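Local coordinates for prolyl oligopeptidase (Galerina marginata, PDB 5N4B), which cleaves peptide bonds on the carboxyl side of proline and macrocyclises the trimmed precursor peptide in the biosynthesis of amanitin toxins, at residues 548-559 / 586-596. The protein carries 1 engineered substitution. Numbering follows the deposited sequence.
Sequences VNTFDDFIAAAQ and GSIVRAPEGTF
Ile555 meets Ala591 with the end of its side chain: CD1 lies 3.9 Å from Ala591 CB, just where the chain leaves helix 579-590. Because CG1 stands anti to the carbonyl carbon (chi1 -68°) and the chain then runs on extended, CD1 also comes within 4.1 Å of Arg590 CB, while CG1 approaches the Phe596 ring at its edge. The aliphatic part of Arg590 continues this apolar surface past Phe551 CB; the Arg590 and Val548 side chains cross at about a right angle, Val548 CG2 lying 3.3 Å from Arg590 NH2. Asp552 and Arg590 do not pair directly: a water accepts from Arg590 NE in the guanidinium plane and donates to Asp552 OD1. At the same end, Phe551 CE2 is 3.6 Å from Gly586 CA, with Ser587 N at the ring edge. Ser587 OG, bonded to Leu583 O of its own helix, sits at the edge of the Phe554 ring. No direct hydrogen bond links the segments; one water joins Thr595 OG1 to Gln559 NE2, another Thr595 O to Ala558 O, the latter bond weak. The axes of segments 548-559 and 586-590 cross at -73°; Phe554, Ala558 and Ser587 touch strand 572-577, as expected of neighbouring helices packed on the central sheet of the alpha/beta-hydrolase domain.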
ATOM      1  N   VAL A 548      -2.054  21.699   3.914  1.00 14.10           N
ATOM      2  CA  VAL A 548      -3.419  22.127   4.221  1.00 16.55           C
ATOM      3  C   VAL A 548      -4.345  21.917   3.024  1.00 15.75           C
ATOM      4  O   VAL A 548      -5.538  21.670   3.206  1.00 15.67           O
ATOM      5  CB  VAL A 548      -3.454  23.580   4.731  1.00 18.81           C
ATOM      6  CG1 VAL A 548      -3.025  24.528   3.646  1.00 21.26           C
ATOM      7  CG2 VAL A 548      -4.873  23.960   5.179  1.00 25.17           C
ATOM      8  N   ASN A 549      -3.814  21.956   1.788  1.00 14.36           N
ATOM      9  CA  ASN A 549      -4.681  21.810   0.628  1.00 14.56           C
ATOM     10  C   ASN A 549      -5.317  20.431   0.562  1.00 14.17           C
ATOM     11  O   ASN A 549      -6.445  20.302   0.082  1.00 13.94           O
ATOM     12  CB  ASN A 549      -3.909  22.034  -0.655  1.00 14.93           C
ATOM     13  CG  ASN A 549      -3.461  23.439  -0.846  1.00 15.76           C
ATOM     14  OD1 ASN A 549      -3.961  24.388  -0.252  1.00 18.54           O
ATOM     15  ND2 ASN A 549      -2.490  23.581  -1.719  1.00 19.27           N
ATOM     16  N   THR A 550      -4.607  19.410   1.043  1.00 13.12           N
ATOM     17  CA  THR A 550      -5.182  18.061   1.098  1.00 11.66           C
ATOM     18  C   THR A 550      -6.465  18.048   1.907  1.00 13.56           C
ATOM     19  O   THR A 550      -7.473  17.441   1.509  1.00 11.97           O
ATOM     20  CB  THR A 550      -4.165  17.128   1.710  1.00 12.21           C
ATOM     21  OG1 THR A 550      -2.950  17.124   0.912  1.00 12.67           O
ATOM     22  CG2 THR A 550      -4.708  15.760   1.806  1.00 12.14           C
ATOM     23  N   PHE A 551      -6.423  18.698   3.071  1.00 12.84           N
ATOM     24  CA  PHE A 551      -7.574  18.770   3.962  1.00 11.13           C
ATOM     25  C   PHE A 551      -8.696  19.609   3.348  1.00 11.33           C
ATOM     26  O   PHE A 551      -9.859  19.208   3.366  1.00 12.30           O
ATOM     27  CB  PHE A 551      -7.149  19.326   5.326  1.00 11.87           C
ATOM     28  CG  PHE A 551      -6.262  18.392   6.084  1.00 12.50           C
ATOM     29  CD1 PHE A 551      -4.904  18.404   5.907  1.00 17.12           C
ATOM     30  CD2 PHE A 551      -6.787  17.451   6.929  1.00 13.16           C
ATOM     31  CE1 PHE A 551      -4.077  17.507   6.562  1.00 18.64           C
ATOM     32  CE2 PHE A 551      -5.984  16.561   7.565  1.00 12.26           C
ATOM     33  CZ  PHE A 551      -4.653  16.599   7.435  1.00 14.52           C
ATOM     34  N   ASP A 552      -8.349  20.768   2.764  1.00 11.99           N
ATOM     35  CA  ASP A 552      -9.343  21.579   2.087  1.00 13.98           C
ATOM     36  C   ASP A 552     -10.009  20.791   0.950  1.00 12.21           C
ATOM     37  O   ASP A 552     -11.220  20.877   0.755  1.00 13.64           O
ATOM     38  CB  ASP A 552      -8.684  22.864   1.571  1.00 14.45           C
ATOM     39  CG  ASP A 552      -8.326  23.862   2.699  1.00 18.39           C
ATOM     40  OD1 ASP A 552      -8.953  23.793   3.781  1.00 21.20           O
ATOM     41  OD2 ASP A 552      -7.458  24.728   2.458  1.00 21.48           O
ATOM     42  N   ASP A 553      -9.239  20.029   0.192  1.00 12.57           N
ATOM     43  CA  ASP A 553      -9.807  19.250  -0.909  1.00 11.42           C
ATOM     44  C   ASP A 553     -10.782  18.204  -0.368  1.00 10.21           C
ATOM     45  O   ASP A 553     -11.846  17.982  -0.929  1.00 11.64           O
ATOM     46  CB  ASP A 553      -8.700  18.559  -1.714  1.00 11.71           C
ATOM     47  CG  ASP A 553      -7.842  19.504  -2.536  1.00 15.02           C
ATOM     48  OD1 ASP A 553      -8.179  20.684  -2.639  1.00 15.17           O
ATOM     49  OD2 ASP A 553      -6.833  18.985  -3.060  1.00 14.01           O
ATOM     50  N   PHE A 554     -10.419  17.541   0.729  1.00 10.62           N
ATOM     51  CA  PHE A 554     -11.252  16.468   1.267  1.00  9.76           C
ATOM     52  C   PHE A 554     -12.534  17.020   1.883  1.00 10.52           C
ATOM     53  O   PHE A 554     -13.630  16.469   1.675  1.00 10.44           O
ATOM     54  CB  PHE A 554     -10.451  15.665   2.293  1.00  9.89           C
ATOM     55  CG  PHE A 554     -10.976  14.276   2.568  1.00  9.40           C
ATOM     56  CD1 PHE A 554     -11.024  13.314   1.589  1.00  9.24           C
ATOM     57  CD2 PHE A 554     -11.285  13.910   3.860  1.00 10.44           C
ATOM     58  CE1 PHE A 554     -11.454  12.022   1.863  1.00 10.18           C
ATOM     59  CE2 PHE A 554     -11.728  12.634   4.150  1.00  9.25           C
ATOM     60  CZ  PHE A 554     -11.825  11.704   3.162  1.00  9.60           C
ATOM     61  N   ILE A 555     -12.424  18.128   2.604  1.00 10.30           N
ATOM     62  CA  ILE A 555     -13.604  18.767   3.161  1.00 11.68           C
ATOM     63  C   ILE A 555     -14.533  19.306   2.064  1.00 10.10           C
ATOM     64  O   ILE A 555     -15.758  19.122   2.103  1.00 12.49           O
ATOM     65  CB  ILE A 555     -13.171  19.852   4.158  1.00 13.06           C
ATOM     66  CG1 ILE A 555     -12.530  19.206   5.380  1.00 13.28           C
ATOM     67  CG2 ILE A 555     -14.379  20.715   4.519  1.00 14.59           C
ATOM     68  CD1 ILE A 555     -11.724  20.194   6.220  1.00 15.59           C
ATOM     69  N   ALA A 556     -13.954  19.929   1.031  1.00 12.11           N
ATOM     70  CA  ALA A 556     -14.771  20.401  -0.085  1.00 12.10           C
ATOM     71  C   ALA A 556     -15.515  19.263  -0.788  1.00 12.25           C
ATOM     72  O   ALA A 556     -16.649  19.442  -1.283  1.00 14.29           O
ATOM     73  CB  ALA A 556     -13.928  21.215  -1.058  1.00 13.11           C
ATOM     74  N   ALA A 557     -14.908  18.079  -0.873  1.00 10.52           N
ATOM     75  CA  ALA A 557     -15.593  16.956  -1.493  1.00 10.60           C
ATOM     76  C   ALA A 557     -16.860  16.609  -0.716  1.00 10.02           C
ATOM     77  O   ALA A 557     -17.918  16.371  -1.304  1.00 11.93           O
ATOM     78  CB  ALA A 557     -14.645  15.762  -1.559  1.00 12.08           C
ATOM     79  N   ALA A 558     -16.768  16.577   0.605  1.00 11.79           N
ATOM     80  CA  ALA A 558     -17.923  16.224   1.433  1.00 11.53           C
ATOM     81  C   ALA A 558     -18.998  17.289   1.335  1.00 14.57           C
ATOM     82  O   ALA A 558     -20.188  16.963   1.276  1.00 14.57           O
ATOM     83  CB  ALA A 558     -17.469  16.028   2.883  1.00 13.20           C
ATOM     84  N   GLN A 559     -18.588  18.553   1.271  1.00 12.72           N
ATOM     85  CA  GLN A 559     -19.547  19.636   1.128  1.00 14.09           C
ATOM     86  C   GLN A 559     -20.254  19.541  -0.219  1.00 13.51           C
ATOM     87  O   GLN A 559     -21.464  19.756  -0.308  1.00 16.65           O
ATOM     88  CB  GLN A 559     -18.816  20.983   1.295  1.00 15.09           C
ATOM     89  CG  GLN A 559     -18.294  21.163   2.714  1.00 15.52           C
ATOM     90  CD  GLN A 559     -17.431  22.376   2.893  1.00 18.22           C
ATOM     91  OE1 GLN A 559     -16.587  22.712   2.055  1.00 20.39           O
ATOM     92  NE2 GLN A 559     -17.607  23.030   4.022  1.00 22.10           N
ATOM     93  N   GLY A 586      -7.562  15.159  11.113  1.00 10.59           N
ATOM     94  CA  GLY A 586      -7.502  16.585  10.844  1.00 11.81           C
ATOM     95  C   GLY A 586      -8.768  17.150  10.229  1.00 11.69           C
ATOM     96  O   GLY A 586      -9.143  18.299  10.503  1.00 13.38           O
ATOM     97  N   SER A 587      -9.447  16.366   9.397  1.00 10.71           N
ATOM     98  CA  SER A 587     -10.663  16.850   8.779  1.00 11.05           C
ATOM     99  C   SER A 587     -11.741  17.091   9.814  1.00 11.94           C
ATOM    100  O   SER A 587     -12.491  18.054   9.689  1.00 12.03           O
ATOM    101  CB  SER A 587     -11.147  15.886   7.710  1.00  9.94           C
ATOM    102  OG  SER A 587     -10.293  15.908   6.542  1.00 11.05           O
ATOM    103  N   ILE A 588     -11.877  16.217  10.814  1.00 10.56           N
ATOM    104  CA  ILE A 588     -12.956  16.423  11.788  1.00 12.10           C
ATOM    105  C   ILE A 588     -12.651  17.611  12.681  1.00 10.71           C
ATOM    106  O   ILE A 588     -13.574  18.305  13.102  1.00 13.73           O
ATOM    107  CB  ILE A 588     -13.355  15.173  12.601  1.00 11.89           C
ATOM    108  CG1 ILE A 588     -12.283  14.718  13.559  1.00 12.93           C
ATOM    109  CG2 ILE A 588     -13.793  14.030  11.682  1.00 11.82           C
ATOM    110  CD1 ILE A 588     -12.734  13.528  14.408  1.00 13.33           C
ATOM    111  N   VAL A 589     -11.372  17.890  12.944  1.00 12.03           N
ATOM    112  CA  VAL A 589     -10.988  19.079  13.701  1.00 14.65           C
ATOM    113  C   VAL A 589     -11.296  20.339  12.902  1.00 13.19           C
ATOM    114  O   VAL A 589     -11.788  21.347  13.448  1.00 15.97           O
ATOM    115  CB  VAL A 589      -9.502  18.983  14.080  1.00 15.24           C
ATOM    116  CG1 VAL A 589      -8.992  20.324  14.591  1.00 18.18           C
ATOM    117  CG2 VAL A 589      -9.254  17.801  15.089  1.00 16.70           C
ATOM    118  N   ARG A 590     -11.013  20.314  11.601  1.00 14.37           N
ATOM    119  CA  ARG A 590     -11.001  21.544  10.802  1.00 13.69           C
ATOM    120  C   ARG A 590     -12.345  21.885  10.173  1.00 16.20           C
ATOM    121  O   ARG A 590     -12.665  23.081   9.999  1.00 18.77           O
ATOM    122  CB  ARG A 590      -9.943  21.446   9.696  1.00 14.57           C
ATOM    123  CG  ARG A 590      -8.523  21.420  10.249  1.00 16.13           C
ATOM    124  CD  ARG A 590      -7.425  21.271   9.194  1.00 14.83           C
ATOM    125  NE  ARG A 590      -7.297  22.480   8.396  1.00 18.40           N
ATOM    126  CZ  ARG A 590      -6.616  23.571   8.749  1.00 23.61           C
ATOM    127  NH1 ARG A 590      -5.929  23.609   9.881  1.00 23.16           N
ATOM    128  NH2 ARG A 590      -6.604  24.638   7.961  1.00 26.72           N
ATOM    129  N   ALA A 591     -13.134  20.914   9.792  1.00 12.61           N
ATOM    130  CA  ALA A 591     -14.324  21.205   9.012  1.00 13.54           C
ATOM    131  C   ALA A 591     -15.392  21.845   9.884  1.00 14.80           C
ATOM    132  O   ALA A 591     -15.433  21.621  11.089  1.00 13.99           O
ATOM    133  CB  ALA A 591     -14.895  19.910   8.458  1.00 14.77           C
ATOM    134  N   PRO A 592     -16.292  22.616   9.287  1.00 14.94           N
ATOM    135  CA  PRO A 592     -17.414  23.140  10.047  1.00 15.52           C
ATOM    136  C   PRO A 592     -18.183  22.022  10.764  1.00 17.70           C
ATOM    137  O   PRO A 592     -18.324  20.894  10.274  1.00 15.94           O
ATOM    138  CB  PRO A 592     -18.260  23.837   8.993  1.00 17.88           C
ATOM    139  CG  PRO A 592     -17.335  24.168   7.915  1.00 17.86           C
ATOM    140  CD  PRO A 592     -16.316  23.032   7.878  1.00 16.40           C
ATOM    141  N   GLU A 593     -18.684  22.336  11.960  1.00 18.19           N
ATOM    142  CA  GLU A 593     -19.528  21.412  12.687  1.00 17.58           C
ATOM    143  C   GLU A 593     -20.634  20.891  11.777  1.00 17.04           C
ATOM    144  O   GLU A 593     -21.253  21.644  11.029  1.00 19.62           O
ATOM    145  CB  GLU A 593     -20.105  22.149  13.901  1.00 21.05           C
ATOM    146  CG  GLU A 593     -20.852  21.277  14.804  1.00 25.94           C
ATOM    147  CD  GLU A 593     -21.337  22.045  16.055  1.00 36.11           C
ATOM    148  OE1 GLU A 593     -20.515  22.485  16.924  1.00 23.66           O
ATOM    149  OE2 GLU A 593     -22.562  22.264  16.110  1.00 41.32           O
ATOM    150  N   GLY A 594     -20.840  19.575  11.804  1.00 18.29           N
ATOM    151  CA  GLY A 594     -21.867  18.908  11.030  1.00 17.86           C
ATOM    152  C   GLY A 594     -21.486  18.566   9.608  1.00 19.38           C
ATOM    153  O   GLY A 594     -22.317  18.046   8.862  1.00 19.72           O
ATOM    154  N   THR A 595     -20.251  18.818   9.199  1.00 15.49           N
ATOM    155  CA  THR A 595     -19.833  18.424   7.854  1.00 16.01           C
ATOM    156  C   THR A 595     -19.851  16.912   7.702  1.00 15.42           C
ATOM    157  O   THR A 595     -20.178  16.398   6.624  1.00 17.08           O
ATOM    158  CB  THR A 595     -18.416  18.933   7.573  1.00 13.63           C
ATOM    159  OG1 THR A 595     -18.378  20.352   7.576  1.00 15.64           O
ATOM    160  CG2 THR A 595     -17.883  18.501   6.209  1.00 15.67           C
ATOM    161  N   PHE A 596     -19.476  16.190   8.751  1.00 13.86           N
ATOM    162  CA  PHE A 596     -19.403  14.741   8.705  1.00 12.80           C
ATOM    163  C   PHE A 596     -20.350  14.150   9.721  1.00 11.91           C
ATOM    164  O   PHE A 596     -20.553  14.721  10.788  1.00 14.79           O
ATOM    165  CB  PHE A 596     -17.990  14.306   9.055  1.00 12.73           C
ATOM    166  CG  PHE A 596     -16.940  14.912   8.182  1.00 10.51           C
ATOM    167  CD1 PHE A 596     -16.882  14.571   6.849  1.00 11.13           C
ATOM    168  CD2 PHE A 596     -16.023  15.812   8.659  1.00 12.22           C
ATOM    169  CE1 PHE A 596     -15.938  15.128   6.005  1.00 11.10           C
ATOM    170  CE2 PHE A 596     -15.046  16.376   7.821  1.00 12.81           C
ATOM    171  CZ  PHE A 596     -15.014  16.015   6.496  1.00 12.92           C
TER
HETATM  172  O   HOH W   1      -8.984  22.350   6.053  1.00 19.96           O
HETATM  173  O   HOH W   2     -20.813  17.724   4.112  1.00 14.90           O
HETATM  174  O   HOH W   3     -19.692  21.983   5.907  1.00 17.18           O